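PDB 6SCE: uncharacterized protein from Thermus thermophilus HB8, which is a CRISPR type III defence DNA nuclease activated by cyclic oligoadenylate, with CARF domains that probably bind the activator. Local coordinates for residues A[285-295]-A[359-367]; A[420-428]-A[516-524]. One frame throughout, in Å; residues are numbered along the deposited sequence.

Contact 1: A[285-295]-A[359-367]; sequences LPLPQEGPLLL and DLLAPVVEE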
loop_
_atom_site.group_PDB
_atom_site.type_symbol
_atom_site.label_atom_id
_atom_site.label_comp_id
_atom_site.label_asym_id
_atom_site.label_seq_id
_atom_site.Cartn_x
_atom_site.Cartn_y
_atom_site.Cartn_z
ATOM N N LEU A 285 10.775 -25.902 -2.364
ATOM C CA LEU A 285 11.854 -25.023 -1.945
ATOM C C LEU A 285 13.060 -25.823 -1.452
ATOM O O LEU A 285 12.897 -26.803 -0.722
ATOM C CB LEU A 285 11.373 -24.077 -0.826
ATOM C CG LEU A 285 10.246 -23.117 -1.249
ATOM C CD1 LEU A 285 9.564 -22.485 -0.028
ATOM C CD2 LEU A 285 10.728 -22.052 -2.220
ATOM N N PRO A 286 14.279 -25.373 -1.807
ATOM C CA PRO A 286 15.499 -26.016 -1.279
ATOM C C PRO A 286 15.547 -25.886 0.225
ATOM O O PRO A 286 15.161 -24.830 0.756
ATOM C CB PRO A 286 16.650 -25.191 -1.886
ATOM C CG PRO A 286 16.058 -24.440 -3.021
ATOM C CD PRO A 286 14.574 -24.302 -2.773
ATOM N N LEU A 287 16.018 -26.932 0.906
ATOM C CA LEU A 287 16.176 -26.905 2.355
ATOM C C LEU A 287 17.248 -25.889 2.715
ATOM O O LEU A 287 18.139 -25.613 1.905
ATOM C CB LEU A 287 16.523 -28.301 2.915
ATOM C CG LEU A 287 15.414 -29.360 2.796
ATOM C CD1 LEU A 287 15.800 -30.641 3.518
ATOM C CD2 LEU A 287 14.075 -28.849 3.341
ATOM N N PRO A 288 17.113 -25.255 3.885
ATOM C CA PRO A 288 18.055 -24.240 4.280
ATOM C C PRO A 288 19.381 -24.845 4.719
ATOM O O PRO A 288 19.394 -25.915 5.313
ATOM C CB PRO A 288 17.373 -23.575 5.470
ATOM C CG PRO A 288 16.499 -24.627 6.028
ATOM C CD PRO A 288 16.013 -25.388 4.847
ATOM N N GLN A 289 20.463 -24.150 4.417
ATOM C CA GLN A 289 21.808 -24.573 4.811
ATOM C C GLN A 289 22.432 -23.674 5.868
ATOM O O GLN A 289 23.376 -24.080 6.542
ATOM C CB GLN A 289 22.708 -24.619 3.584
ATOM C CG GLN A 289 22.256 -25.654 2.580
ATOM C CD GLN A 289 23.349 -26.032 1.623
ATOM O OE1 GLN A 289 23.925 -27.119 1.727
ATOM N NE2 GLN A 289 23.662 -25.129 0.691
ATOM N N GLU A 290 21.887 -22.475 6.046
ATOM C CA GLU A 290 22.547 -21.426 6.804
ATOM C C GLU A 290 21.485 -20.532 7.441
ATOM O O GLU A 290 20.518 -20.183 6.786
ATOM C CB GLU A 290 23.377 -20.612 5.819
ATOM C CG GLU A 290 24.666 -20.048 6.364
ATOM C CD GLU A 290 25.511 -19.405 5.284
ATOM O OE1 GLU A 290 25.061 -19.329 4.117
ATOM O OE2 GLU A 290 26.630 -18.975 5.611
ATOM N N GLY A 291 21.650 -20.196 8.713
ATOM C CA GLY A 291 20.760 -19.279 9.401
ATOM C C GLY A 291 21.408 -17.932 9.639
ATOM O O GLY A 291 22.621 -17.796 9.448
ATOM N N PRO A 292 20.635 -16.926 10.059
ATOM C CA PRO A 292 19.172 -17.008 10.222
ATOM C C PRO A 292 18.406 -17.057 8.892
ATOM O O PRO A 292 18.934 -16.680 7.832
ATOM C CB PRO A 292 18.823 -15.696 10.939
ATOM C CG PRO A 292 20.104 -15.141 11.439
ATOM C CD PRO A 292 21.165 -15.635 10.518
ATOM N N LEU A 293 17.167 -17.517 8.972
ATOM C CA LEU A 293 16.236 -17.553 7.864
ATOM C C LEU A 293 15.158 -16.509 8.059
ATOM O O LEU A 293 14.726 -16.262 9.187
ATOM C CB LEU A 293 15.485 -18.871 7.848
ATOM C CG LEU A 293 16.021 -20.057 7.093
ATOM C CD1 LEU A 293 17.418 -20.373 7.537
ATOM C CD2 LEU A 293 15.096 -21.230 7.336
ATOM N N LEU A 294 14.707 -15.947 6.950
ATOM C CA LEU A 294 13.503 -15.103 6.926
ATOM C C LEU A 294 12.538 -15.700 5.925
ATOM O O LEU A 294 12.895 -15.933 4.768
ATOM C CB LEU A 294 13.833 -13.680 6.532
ATOM C CG LEU A 294 12.662 -12.704 6.334
ATOM C CD1 LEU A 294 11.809 -12.632 7.598
ATOM C CD2 LEU A 294 13.176 -11.334 5.943
ATOM N N LEU A 295 11.322 -15.950 6.380
ATOM C CA LEU A 295 10.225 -16.380 5.534
ATOM C C LEU A 295 9.216 -15.238 5.436
ATOM O O LEU A 295 8.841 -14.663 6.445
ATOM C CB LEU A 295 9.529 -17.587 6.129
ATOM C CG LEU A 295 10.385 -18.681 6.747
ATOM C CD1 LEU A 295 9.474 -19.785 7.259
ATOM C CD2 LEU A 295 11.384 -19.187 5.760
ATOM N N ASP A 359 2.396 -25.879 2.863
ATOM C CA ASP A 359 3.086 -27.093 2.409
ATOM C C ASP A 359 4.450 -26.797 1.822
ATOM O O ASP A 359 5.384 -27.591 1.970
ATOM C CB ASP A 359 2.210 -27.849 1.429
ATOM C CG ASP A 359 1.021 -28.488 2.098
ATOM O OD1 ASP A 359 0.932 -28.479 3.349
ATOM O OD2 ASP A 359 0.156 -28.979 1.364
ATOM N N LEU A 360 4.596 -25.630 1.206
ATOM C CA LEU A 360 5.899 -25.202 0.730
ATOM C C LEU A 360 6.834 -24.907 1.877
ATOM O O LEU A 360 8.034 -25.203 1.787
ATOM C CB LEU A 360 5.781 -23.943 -0.136
ATOM C CG LEU A 360 5.335 -24.143 -1.578
ATOM C CD1 LEU A 360 4.856 -22.825 -2.185
ATOM C CD2 LEU A 360 6.515 -24.688 -2.377
ATOM N N LEU A 361 6.325 -24.275 2.946
ATOM C CA LEU A 361 7.215 -23.820 4.000
ATOM C C LEU A 361 7.432 -24.768 5.179
ATOM O O LEU A 361 8.474 -24.676 5.830
ATOM C CB LEU A 361 6.846 -22.405 4.482
ATOM C CG LEU A 361 7.103 -21.321 3.443
ATOM C CD1 LEU A 361 6.574 -19.975 3.920
ATOM C CD2 LEU A 361 8.577 -21.186 3.155
ATOM N N ALA A 362 6.494 -25.666 5.448
ATOM C CA ALA A 362 6.613 -26.571 6.583
ATOM C C ALA A 362 7.966 -27.302 6.614
ATOM O O ALA A 362 8.658 -27.295 7.655
ATOM C CB ALA A 362 5.444 -27.545 6.635
ATOM N N PRO A 363 8.376 -27.892 5.488
ATOM C CA PRO A 363 9.657 -28.616 5.494
ATOM C C PRO A 363 10.879 -27.729 5.729
ATOM O O PRO A 363 11.885 -28.181 6.299
ATOM C CB PRO A 363 9.721 -29.238 4.089
ATOM C CG PRO A 363 8.326 -29.203 3.576
ATOM C CD PRO A 363 7.712 -27.979 4.184
ATOM N N VAL A 364 10.795 -26.470 5.297
ATOM C CA VAL A 364 11.882 -25.528 5.462
ATOM C C VAL A 364 11.994 -25.195 6.952
ATOM O O VAL A 364 13.073 -25.225 7.540
ATOM C CB VAL A 364 11.638 -24.255 4.605
ATOM C CG1 VAL A 364 12.607 -23.138 4.949
ATOM C CG2 VAL A 364 11.660 -24.590 3.131
ATOM N N VAL A 365 10.858 -24.901 7.573
ATOM C CA VAL A 365 10.819 -24.645 8.997
ATOM C C VAL A 365 11.381 -25.840 9.789
ATOM O O VAL A 365 12.222 -25.671 10.671
ATOM C CB VAL A 365 9.378 -24.354 9.448
ATOM C CG1 VAL A 365 9.253 -24.289 10.964
ATOM C CG2 VAL A 365 8.903 -23.057 8.823
ATOM N N GLU A 366 10.906 -27.026 9.468
ATOM C CA GLU A 366 11.280 -28.216 10.229
ATOM C C GLU A 366 12.778 -28.491 10.109
ATOM O O GLU A 366 13.432 -28.740 11.115
ATOM C CB GLU A 366 10.416 -29.424 9.842
ATOM C CG GLU A 366 9.058 -29.359 10.544
ATOM C CD GLU A 366 7.981 -30.250 9.942
ATOM O OE1 GLU A 366 8.311 -31.179 9.178
ATOM O OE2 GLU A 366 6.793 -30.000 10.244
ATOM N N GLU A 367 13.313 -28.390 8.898
ATOM C CA GLU A 367 14.751 -28.532 8.687
ATOM C C GLU A 367 15.528 -27.442 9.419
ATOM O O GLU A 367 16.524 -27.725 10.081
ATOM C CB GLU A 367 15.071 -28.570 7.195
ATOM C CG GLU A 367 16.547 -28.668 6.846
ATOM C CD GLU A 367 17.186 -30.006 7.206
ATOM O OE1 GLU A 367 16.478 -30.939 7.606
ATOM O OE2 GLU A 367 18.421 -30.105 7.086
HETATM O O HOH W 1 8.989 -26.689 -0.226
HETATM O O HOH W 2 19.774 -28.576 5.169
#
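L285 sets its CD1 methyl 3.6 Å from CD2 of L361, the two side chains crossing obliquely, and reaches the carbonyl oxygen of L360 as well. V364 divides its methyls between partners. Its CG2 faces L285 CB at 4.0 Å; CG1, anti to the backbone N (chi1 169°), approaches L293 CD2 at 3.9 Å and also comes up to P288. One turn on, E367 CG touches P288 CD at 3.9 Å and L287 CD1 at the same range, the glutamate chain bending at chi2. With P288 replaced by an alanine, CG and CD are gone, and E367 CG and the V364 side chain would probably face a gap where the ring packs. L295 CD1 meets V365 CG2 at 3.7 Å, side chains at about a right angle. Strand 293-297 belongs to the parallel core of a Rossmann-like sheet, as in CARF domains; helix 354-370 lies in the crossover from strand 342-347 to 375-378, and its 359-367 part runs nearly antiparallel to residues 293-295 (161°). P363 kinks this helix, and V364 N bonds only weakly to L361 O; a water donates to L360 O at 2.7 Å and accepts from L285 N. A second water donates to P288 O and E367 OE2, while E367 OE1 pairs with R370. Further out, Y318 packs on L285, P288, L295 and V364, its OH bonded to P286 O.

Contact 2: A[420-428]-A[516-524]; sequences WEEGRPEDL and KGGQARMGG
G517 O receives a CA-H...O contact from E421 CA at 3.2 Å, where the two backbones come closest. With positive phi, G517 is the C-prime residue of the Schellman motif that ends helix 499-513; a side chain here would also run into E421 CB. Q519 then opens the strand. Its CB lies 3.8 Å from P425 CD, the two side chains crossing at about a right angle, and its CG sits 3.4 Å from G423 O. The chain bends at chi2, and NE2 gives a hydrogen bond of 2.6 Å to a water that donates in turn to E421 O and G423 O, tying the amide to the turn. Q519 OE1 takes a nearly straight bond from R521 NH1; OE1 lies in the guanidinium plane, while NH1 stands well above the carbonyl plane of the amide. A520 O shares that nitrogen. R521 carries the main polar link. Its guanidinium grips E426 side-on: the NE bond to OE1, 3.0 Å, is bent and tilted from the guanidinium plane, whereas NH2 meets the syn lone pair of OE2 nearly straight at 3.0 Å (170°). E426 CG stands between its backbone N and carbonyl carbon (chi1 59°), and a further bend at chi2 swings the carboxylate over to the arginine. P425 CD lies over one guanidinium face, and P425 CG touches R521 CG. Strand 519-528 runs between strands 434-438 and 541-548 of the C-terminal sheet, whose F547 packs on P425 and L428, while W420 packs on A307 and L310 of helix 303-312 and R424 N bonds to Y306 OH.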
loop_
_atom_site.group_PDB
_atom_site.type_symbol
_atom_site.label_atom_id
_atom_site.label_comp_id
_atom_site.label_asym_id
_atom_site.label_seq_id
_atom_site.Cartn_x
_atom_site.Cartn_y
_atom_site.Cartn_z
ATOM N N TRP A 420 16.301 0.693 13.182
ATOM C CA TRP A 420 15.949 1.522 12.041
ATOM C C TRP A 420 17.125 2.382 11.607
ATOM O O TRP A 420 17.193 2.773 10.446
ATOM C CB TRP A 420 14.812 2.458 12.387
ATOM C CG TRP A 420 13.475 1.798 12.583
ATOM C CD1 TRP A 420 12.727 1.806 13.709
ATOM C CD2 TRP A 420 12.708 1.126 11.587
ATOM N NE1 TRP A 420 11.536 1.142 13.485
ATOM C CE2 TRP A 420 11.499 0.739 12.181
ATOM C CE3 TRP A 420 12.929 0.817 10.242
ATOM C CZ2 TRP A 420 10.514 0.032 11.488
ATOM C CZ3 TRP A 420 11.924 0.126 9.544
ATOM C CH2 TRP A 420 10.750 -0.246 10.175
ATOM N N GLU A 421 18.042 2.668 12.534
ATOM C CA GLU A 421 19.230 3.472 12.223
ATOM C C GLU A 421 20.109 2.832 11.153
ATOM O O GLU A 421 20.921 3.508 10.538
ATOM C CB GLU A 421 20.048 3.809 13.494
ATOM C CG GLU A 421 20.795 2.638 14.123
ATOM C CD GLU A 421 19.901 1.690 14.916
ATOM O OE1 GLU A 421 18.682 1.949 15.051
ATOM O OE2 GLU A 421 20.420 0.672 15.413
ATOM N N GLU A 422 19.937 1.538 10.923
ATOM C CA GLU A 422 20.635 0.827 9.841
ATOM C C GLU A 422 19.922 0.891 8.506
ATOM O O GLU A 422 20.413 0.370 7.522
ATOM C CB GLU A 422 20.800 -0.643 10.188
ATOM C CG GLU A 422 21.520 -0.927 11.489
ATOM C CD GLU A 422 21.543 -2.410 11.795
ATOM O OE1 GLU A 422 21.109 -3.216 10.924
ATOM O OE2 GLU A 422 21.962 -2.779 12.907
ATOM N N GLY A 423 18.748 1.489 8.487
ATOM C CA GLY A 423 17.941 1.601 7.282
ATOM C C GLY A 423 18.467 2.685 6.362
ATOM O O GLY A 423 19.178 3.621 6.803
ATOM N N ARG A 424 18.165 2.532 5.079
ATOM C CA ARG A 424 18.549 3.539 4.078
ATOM C C ARG A 424 17.410 3.694 3.095
ATOM O O ARG A 424 16.881 2.677 2.595
ATOM C CB ARG A 424 19.810 3.118 3.333
ATOM C CG ARG A 424 20.980 2.742 4.220
ATOM C CD ARG A 424 22.130 2.154 3.413
ATOM N NE ARG A 424 22.941 1.246 4.228
ATOM C CZ ARG A 424 23.892 0.431 3.766
ATOM N NH1 ARG A 424 24.199 0.395 2.471
ATOM N NH2 ARG A 424 24.551 -0.352 4.612
ATOM N N PRO A 425 17.038 4.943 2.783
ATOM C CA PRO A 425 15.917 5.110 1.892
ATOM C C PRO A 425 16.149 4.493 0.504
ATOM O O PRO A 425 15.206 4.025 -0.105
ATOM C CB PRO A 425 15.724 6.636 1.806
ATOM C CG PRO A 425 16.888 7.254 2.450
ATOM C CD PRO A 425 17.594 6.225 3.253
ATOM N N GLU A 426 17.386 4.484 0.029
ATOM C CA GLU A 426 17.677 3.918 -1.266
ATOM C C GLU A 426 17.500 2.380 -1.269
ATOM O O GLU A 426 17.162 1.814 -2.304
ATOM C CB GLU A 426 19.063 4.337 -1.780
ATOM C CG GLU A 426 20.244 3.962 -0.904
ATOM C CD GLU A 426 20.515 4.944 0.232
ATOM O OE1 GLU A 426 19.662 5.815 0.562
ATOM O OE2 GLU A 426 21.602 4.827 0.823
ATOM N N ASP A 427 17.708 1.727 -0.118
ATOM C CA ASP A 427 17.515 0.276 -0.008
ATOM C C ASP A 427 16.041 -0.050 -0.004
ATOM O O ASP A 427 15.602 -0.935 -0.727
ATOM C CB ASP A 427 18.213 -0.309 1.227
ATOM C CG ASP A 427 19.728 -0.309 1.094
ATOM O OD1 ASP A 427 20.225 -0.005 0.007
ATOM O OD2 ASP A 427 20.435 -0.594 2.072
ATOM N N LEU A 428 15.261 0.672 0.792
ATOM C CA LEU A 428 13.832 0.486 0.754
ATOM C C LEU A 428 13.297 0.662 -0.672
ATOM O O LEU A 428 12.499 -0.164 -1.164
ATOM C CB LEU A 428 13.129 1.441 1.705
ATOM C CG LEU A 428 11.606 1.399 1.684
ATOM C CD1 LEU A 428 11.099 0.004 2.039
ATOM C CD2 LEU A 428 11.105 2.432 2.674
ATOM N N LYS A 516 18.414 10.953 15.858
ATOM C CA LYS A 516 17.359 9.971 16.122
ATOM C C LYS A 516 17.416 8.707 15.234
ATOM O O LYS A 516 16.474 7.924 15.230
ATOM C CB LYS A 516 15.991 10.654 15.979
ATOM C CG LYS A 516 15.761 11.763 16.996
ATOM C CD LYS A 516 14.692 12.751 16.567
ATOM C CE LYS A 516 13.363 12.073 16.305
ATOM N NZ LYS A 516 12.279 13.062 16.065
ATOM N N GLY A 517 18.509 8.506 14.505
ATOM C CA GLY A 517 18.676 7.319 13.671
ATOM C C GLY A 517 18.003 7.361 12.295
ATOM O O GLY A 517 17.939 6.337 11.604
ATOM N N GLY A 518 17.504 8.532 11.891
ATOM C CA GLY A 518 16.873 8.697 10.575
ATOM C C GLY A 518 17.915 9.045 9.520
ATOM O O GLY A 518 19.008 9.519 9.840
ATOM N N GLN A 519 17.574 8.807 8.262
ATOM C CA GLN A 519 18.479 9.082 7.150
ATOM C C GLN A 519 17.812 10.057 6.168
ATOM O O GLN A 519 16.685 9.810 5.728
ATOM C CB GLN A 519 18.836 7.779 6.442
ATOM C CG GLN A 519 19.856 6.935 7.184
ATOM C CD GLN A 519 21.283 7.200 6.715
ATOM O OE1 GLN A 519 21.709 8.357 6.587
ATOM N NE2 GLN A 519 22.026 6.122 6.431
ATOM N N ALA A 520 18.510 11.148 5.838
ATOM C CA ALA A 520 18.034 12.138 4.850
ATOM C C ALA A 520 18.940 12.187 3.627
ATOM O O ALA A 520 20.143 11.934 3.717
ATOM C CB ALA A 520 17.916 13.515 5.481
ATOM N N ARG A 521 18.331 12.477 2.481
ATOM C CA ARG A 521 19.016 12.562 1.214
ATOM C C ARG A 521 18.488 13.749 0.434
ATOM O O ARG A 521 17.331 14.175 0.606
ATOM C CB ARG A 521 18.773 11.320 0.353
ATOM C CG ARG A 521 19.131 9.994 0.996
ATOM C CD ARG A 521 20.624 9.710 0.935
ATOM N NE ARG A 521 20.906 8.378 1.450
ATOM C CZ ARG A 521 21.171 8.094 2.724
ATOM N NH1 ARG A 521 21.228 9.050 3.650
ATOM N NH2 ARG A 521 21.406 6.836 3.075
HETATM N N MSE A 522 19.324 14.245 -0.477
HETATM C CA MSE A 522 18.891 15.294 -1.396
HETATM C C MSE A 522 18.115 14.631 -2.512
HETATM O O MSE A 522 17.766 13.448 -2.415
HETATM C CB MSE A 522 20.135 16.092 -1.808
HETATM C CG MSE A 522 20.558 16.929 -0.622
HETATM SE SE MSE A 522 21.737 18.398 -1.292
HETATM C CE MSE A 522 20.257 19.450 -2.006
ATOM N N GLY A 523 17.822 15.396 -3.558
ATOM C CA GLY A 523 16.934 14.991 -4.616
ATOM C C GLY A 523 17.515 14.122 -5.699
ATOM O O GLY A 523 18.705 13.793 -5.709
ATOM N N GLY A 524 16.644 13.729 -6.608
ATOM C CA GLY A 524 17.065 12.927 -7.730
ATOM C C GLY A 524 15.901 12.256 -8.420
ATOM O O GLY A 524 14.761 12.719 -8.362
HETATM O O HOH W 3 21.664 3.879 7.787
#

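How the contacts relate
Contact 1 closes before contact 2 opens along the chain; their centres lie 31 Å apart and their nearest atoms about 12 Å, without touching. Contact 1 lies in a Rossmann-like domain that is probably the second CARF unit, where the chain enters strand 293-297 of its mixed sheet. That sheet ends with strand 415-417, and segment 420-428 follows directly, so contact 2 marks the passage to the C-terminal sheet that includes strands 519-528 and 541-548, probably the nuclease domain. Helix 303-312, which follows strand 293-297 along the chain, packs on W420 of contact 2. Bound nucleic acid comes to about 6 Å from the nearest atom of contact 2 and about 13 Å from that of contact 1.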